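Cg3027-pa (Drosophila melanogaster, PDB 2VHH) probably hydrolyses N-carbamoyl-beta-alanine and its 2-methyl homologue to the free beta-amino acids, ammonia and carbon dioxide, the last step of pyrimidine breakdown. Local coordinates at residues C[345-348]-C[349-352]; C[272-275]-C[276-280]. All coordinates share one frame; numbering follows the deposited sequence.

Interaction 1. Residues C[345-348]-C[349-352]; sequences LNLC and RQVK
An early turn of helix 347-355, which follows strand 337-344 after a short link, joins Leu347 to Val351 and Cys348 to Lys352. Its evidence is a ladder of backbone bonds between residues four apart. Val351 N donates to Leu347 O at 2.9 Å with an N-H...O angle of 155°, and Lys352 N reaches Cys348 O at 3.0 Å. One rung earlier, Gln350 N meets Asn346 O at 3.4 Å, a weak bond. On the apolar side, Leu347 CG packs against Val351 CG2 at 3.9 Å, the two side chains crossing obliquely. Val351 turns CG2 back beside its own backbone N (CG1 anti to that N, chi1 174°), which carries the methyl over the preceding turn. Gln350 crosses Leu347 at about a right angle, with Gln350 OE1 4.1 Å from Leu347 CD1, and Gln350 CG lies 3.5 Å from Asn346 O. Its amide nitrogen bonds to Arg63 O and Glu65, while the Asn346 amide is held by Arg71 and Lys69 O, so both amides tie the turn to the segment leading into strand 72-79. The Lys352 chain starts over Cys348 O, with Lys352 CG at 3.4 Å, then runs extended to a salt bridge with Glu176 of the second subunit; Arg349 NH2 grips the same carboxylate. This is an i to i+4 alpha-helical turn following a strand in the alpha-beta-beta-alpha sandwich of carbon-nitrogen hydrolases, here set at a subunit boundary of the octamer.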
# COMPACT_ATOMS: atom_id res chain seq x y z
N LEU C 345 -25.70 -33.94 0.93
CA LEU C 345 -24.65 -32.94 0.93
C LEU C 345 -24.87 -31.84 -0.11
O LEU C 345 -24.17 -30.83 -0.12
CB LEU C 345 -23.29 -33.61 0.71
CG LEU C 345 -22.65 -34.33 1.90
CD1 LEU C 345 -21.65 -35.39 1.43
CD2 LEU C 345 -21.98 -33.33 2.85
N ASN C 346 -25.86 -32.04 -0.97
CA ASN C 346 -26.18 -31.07 -2.00
C ASN C 346 -26.87 -29.83 -1.47
O ASN C 346 -26.92 -28.81 -2.17
CB ASN C 346 -27.00 -31.72 -3.11
CG ASN C 346 -26.18 -32.67 -3.94
OD1 ASN C 346 -24.96 -32.77 -3.76
ND2 ASN C 346 -26.84 -33.40 -4.84
N LEU C 347 -27.37 -29.89 -0.24
CA LEU C 347 -28.03 -28.73 0.36
C LEU C 347 -27.08 -27.55 0.49
O LEU C 347 -27.51 -26.41 0.42
CB LEU C 347 -28.63 -29.07 1.72
CG LEU C 347 -29.60 -28.04 2.32
CD1 LEU C 347 -30.87 -27.90 1.48
CD2 LEU C 347 -29.94 -28.36 3.76
N CYS C 348 -25.79 -27.83 0.68
CA CYS C 348 -24.80 -26.79 0.88
C CYS C 348 -24.75 -25.81 -0.28
O CYS C 348 -24.89 -24.60 -0.07
CB CYS C 348 -23.43 -27.39 1.16
SG CYS C 348 -23.47 -28.48 2.58
N ARG C 349 -24.57 -26.32 -1.50
CA ARG C 349 -24.51 -25.43 -2.65
C ARG C 349 -25.84 -24.70 -2.84
O ARG C 349 -25.86 -23.51 -3.13
CB ARG C 349 -24.14 -26.19 -3.92
CG ARG C 349 -24.20 -25.34 -5.16
CD ARG C 349 -23.94 -26.16 -6.38
NE ARG C 349 -22.55 -26.57 -6.41
CZ ARG C 349 -22.04 -27.35 -7.34
NH1 ARG C 349 -22.82 -27.79 -8.33
NH2 ARG C 349 -20.75 -27.69 -7.29
N GLN C 350 -26.94 -25.43 -2.65
CA GLN C 350 -28.28 -24.87 -2.84
C GLN C 350 -28.52 -23.68 -1.92
O GLN C 350 -29.11 -22.68 -2.34
CB GLN C 350 -29.36 -25.93 -2.64
CG GLN C 350 -29.43 -26.95 -3.74
CD GLN C 350 -30.32 -28.13 -3.42
OE1 GLN C 350 -31.20 -28.06 -2.57
NE2 GLN C 350 -30.10 -29.22 -4.13
N VAL C 351 -28.07 -23.79 -0.68
CA VAL C 351 -28.21 -22.70 0.27
C VAL C 351 -27.27 -21.55 -0.09
O VAL C 351 -27.64 -20.38 0.01
CB VAL C 351 -28.01 -23.18 1.73
CG1 VAL C 351 -28.03 -22.02 2.69
CG2 VAL C 351 -29.10 -24.17 2.11
N LYS C 352 -26.05 -21.89 -0.53
CA LYS C 352 -25.08 -20.89 -0.97
C LYS C 352 -25.63 -20.04 -2.10
O LYS C 352 -25.55 -18.82 -2.05
CB LYS C 352 -23.74 -21.52 -1.38
CG LYS C 352 -22.86 -21.87 -0.20
CD LYS C 352 -21.54 -22.47 -0.66
CE LYS C 352 -20.86 -23.18 0.49
NZ LYS C 352 -19.58 -23.79 0.05

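Interaction 2. Residues C[272-275]-C[276-280]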
# COMPACT_ATOMS: atom_id res chain seq x y z
N GLU C 272 -23.73 -21.44 19.13
CA GLU C 272 -22.49 -21.29 18.35
C GLU C 272 -22.35 -22.25 17.16
O GLU C 272 -22.08 -21.81 16.04
CB GLU C 272 -21.27 -21.33 19.27
CG GLU C 272 -21.27 -20.20 20.30
CD GLU C 272 -20.27 -20.41 21.45
OE1 GLU C 272 -19.34 -19.57 21.57
OE2 GLU C 272 -20.41 -21.40 22.22
N ALA C 273 -22.51 -23.55 17.40
CA ALA C 273 -22.40 -24.53 16.33
C ALA C 273 -23.49 -24.31 15.30
O ALA C 273 -23.28 -24.55 14.11
CB ALA C 273 -22.49 -25.92 16.89
N ARG C 274 -24.65 -23.86 15.79
CA ARG C 274 -25.81 -23.55 14.96
C ARG C 274 -25.52 -22.39 14.02
O ARG C 274 -25.83 -22.46 12.82
CB ARG C 274 -26.99 -23.20 15.83
CG ARG C 274 -28.25 -22.88 15.06
CD ARG C 274 -29.14 -24.09 14.92
NE ARG C 274 -30.38 -23.74 14.24
CZ ARG C 274 -31.46 -23.27 14.84
NH1 ARG C 274 -31.48 -23.12 16.15
NH2 ARG C 274 -32.53 -22.95 14.12
N ASN C 275 -24.94 -21.31 14.57
CA ASN C 275 -24.58 -20.12 13.79
C ASN C 275 -23.56 -20.44 12.71
O ASN C 275 -23.68 -19.98 11.58
CB ASN C 275 -24.06 -19.01 14.73
CG ASN C 275 -23.93 -17.64 14.03
OD1 ASN C 275 -23.57 -17.53 12.87
ND2 ASN C 275 -24.22 -16.59 14.77
N ALA C 276 -22.56 -21.22 13.07
CA ALA C 276 -21.52 -21.60 12.14
C ALA C 276 -22.10 -22.25 10.89
O ALA C 276 -21.67 -21.95 9.77
CB ALA C 276 -20.59 -22.53 12.82
N ALA C 277 -23.06 -23.15 11.09
CA ALA C 277 -23.76 -23.84 10.01
C ALA C 277 -24.43 -22.85 9.08
O ALA C 277 -24.33 -22.98 7.86
CB ALA C 277 -24.79 -24.81 10.57
N ILE C 278 -25.14 -21.88 9.66
CA ILE C 278 -25.83 -20.83 8.91
C ILE C 278 -24.86 -19.95 8.12
O ILE C 278 -24.98 -19.82 6.90
CB ILE C 278 -26.69 -19.95 9.86
CG1 ILE C 278 -27.86 -20.75 10.42
CG2 ILE C 278 -27.20 -18.68 9.14
CD1 ILE C 278 -28.40 -20.20 11.72
N ALA C 279 -23.90 -19.35 8.82
CA ALA C 279 -22.99 -18.38 8.23
C ALA C 279 -22.18 -18.99 7.08
O ALA C 279 -21.97 -18.35 6.05
CB ALA C 279 -22.07 -17.81 9.31
N ASN C 280 -21.76 -20.24 7.26
CA ASN C 280 -20.85 -20.88 6.33
C ASN C 280 -21.50 -21.86 5.39
O ASN C 280 -20.82 -22.49 4.57
CB ASN C 280 -19.76 -21.59 7.10
CG ASN C 280 -18.91 -20.63 7.86
OD1 ASN C 280 -18.04 -19.96 7.29
ND2 ASN C 280 -19.13 -20.56 9.17
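Ala276 begins the second half of this contact between successive turns of the helix by donating its N to Glu272 O at 3.1 Å; Ala276 CB lies 3.6 Å from Glu272 O. The Glu272 carboxylate itself is engaged by His238. At Ala277 the CB rests 3.4 Å from Arg274 O, while the backbone bond from its N to Ala273 O is weak and doubtful. Ile278 N then bonds to Arg274 O at 3.3 Å. Ile278 CG1 sits beside the backbone N (chi1 -68°) and the chain runs extended past the carbonyl, with Ile278 CD1 3.6 Å from Arg274 O. Arg274 NH2 bonds to Gly325 O. These rungs belong to helix 266-280, the connection of a beta-alpha-beta unit between strands 253-258 and 283-295, which lie side by side and parallel in one sheet; Ala276 and Ala277 both pack on Thr284 of the latter strand, whereas Asn275 meets Asn275 of the third subunit. Ala279 N makes a nearly straight bond to Asn275 O, 2.8 Å long at 178°, and Ala279 CB stands 3.9 Å from Asn275 OD1. Asn280 grips Ala276 O twice: its backbone N donates, and Asn280 ND2 adds a second bond of 3.0 Å to Ala276 O, approaching in the carbonyl plane on a lone pair, with a C=O...N angle of 127°.

Interactions 1 and 2 are successive-turn contacts in two different helices, their centres about 14 Å apart, and both are buried. Interaction 2 lies nearer the middle of the chain, its centre about 13 Å from the chain's centre against about 21 Å for interaction 1. They also meet directly, Lys352 CE packing 4.1 Å from Asn280 O. Helix 266-280 connects strands 253-258 and 283-295 of one sheet; Ala273, Ala276 and Ala277 pack on strand 283-295, and Ala276 also on Trp243 of helix 240-248. Helix 347-355 follows a strand of the other large sheet and carries longer polar side chains. Each borders another subunit: Arg349 and Lys352 through Glu176 of the second subunit, 272-280 by packing on the third.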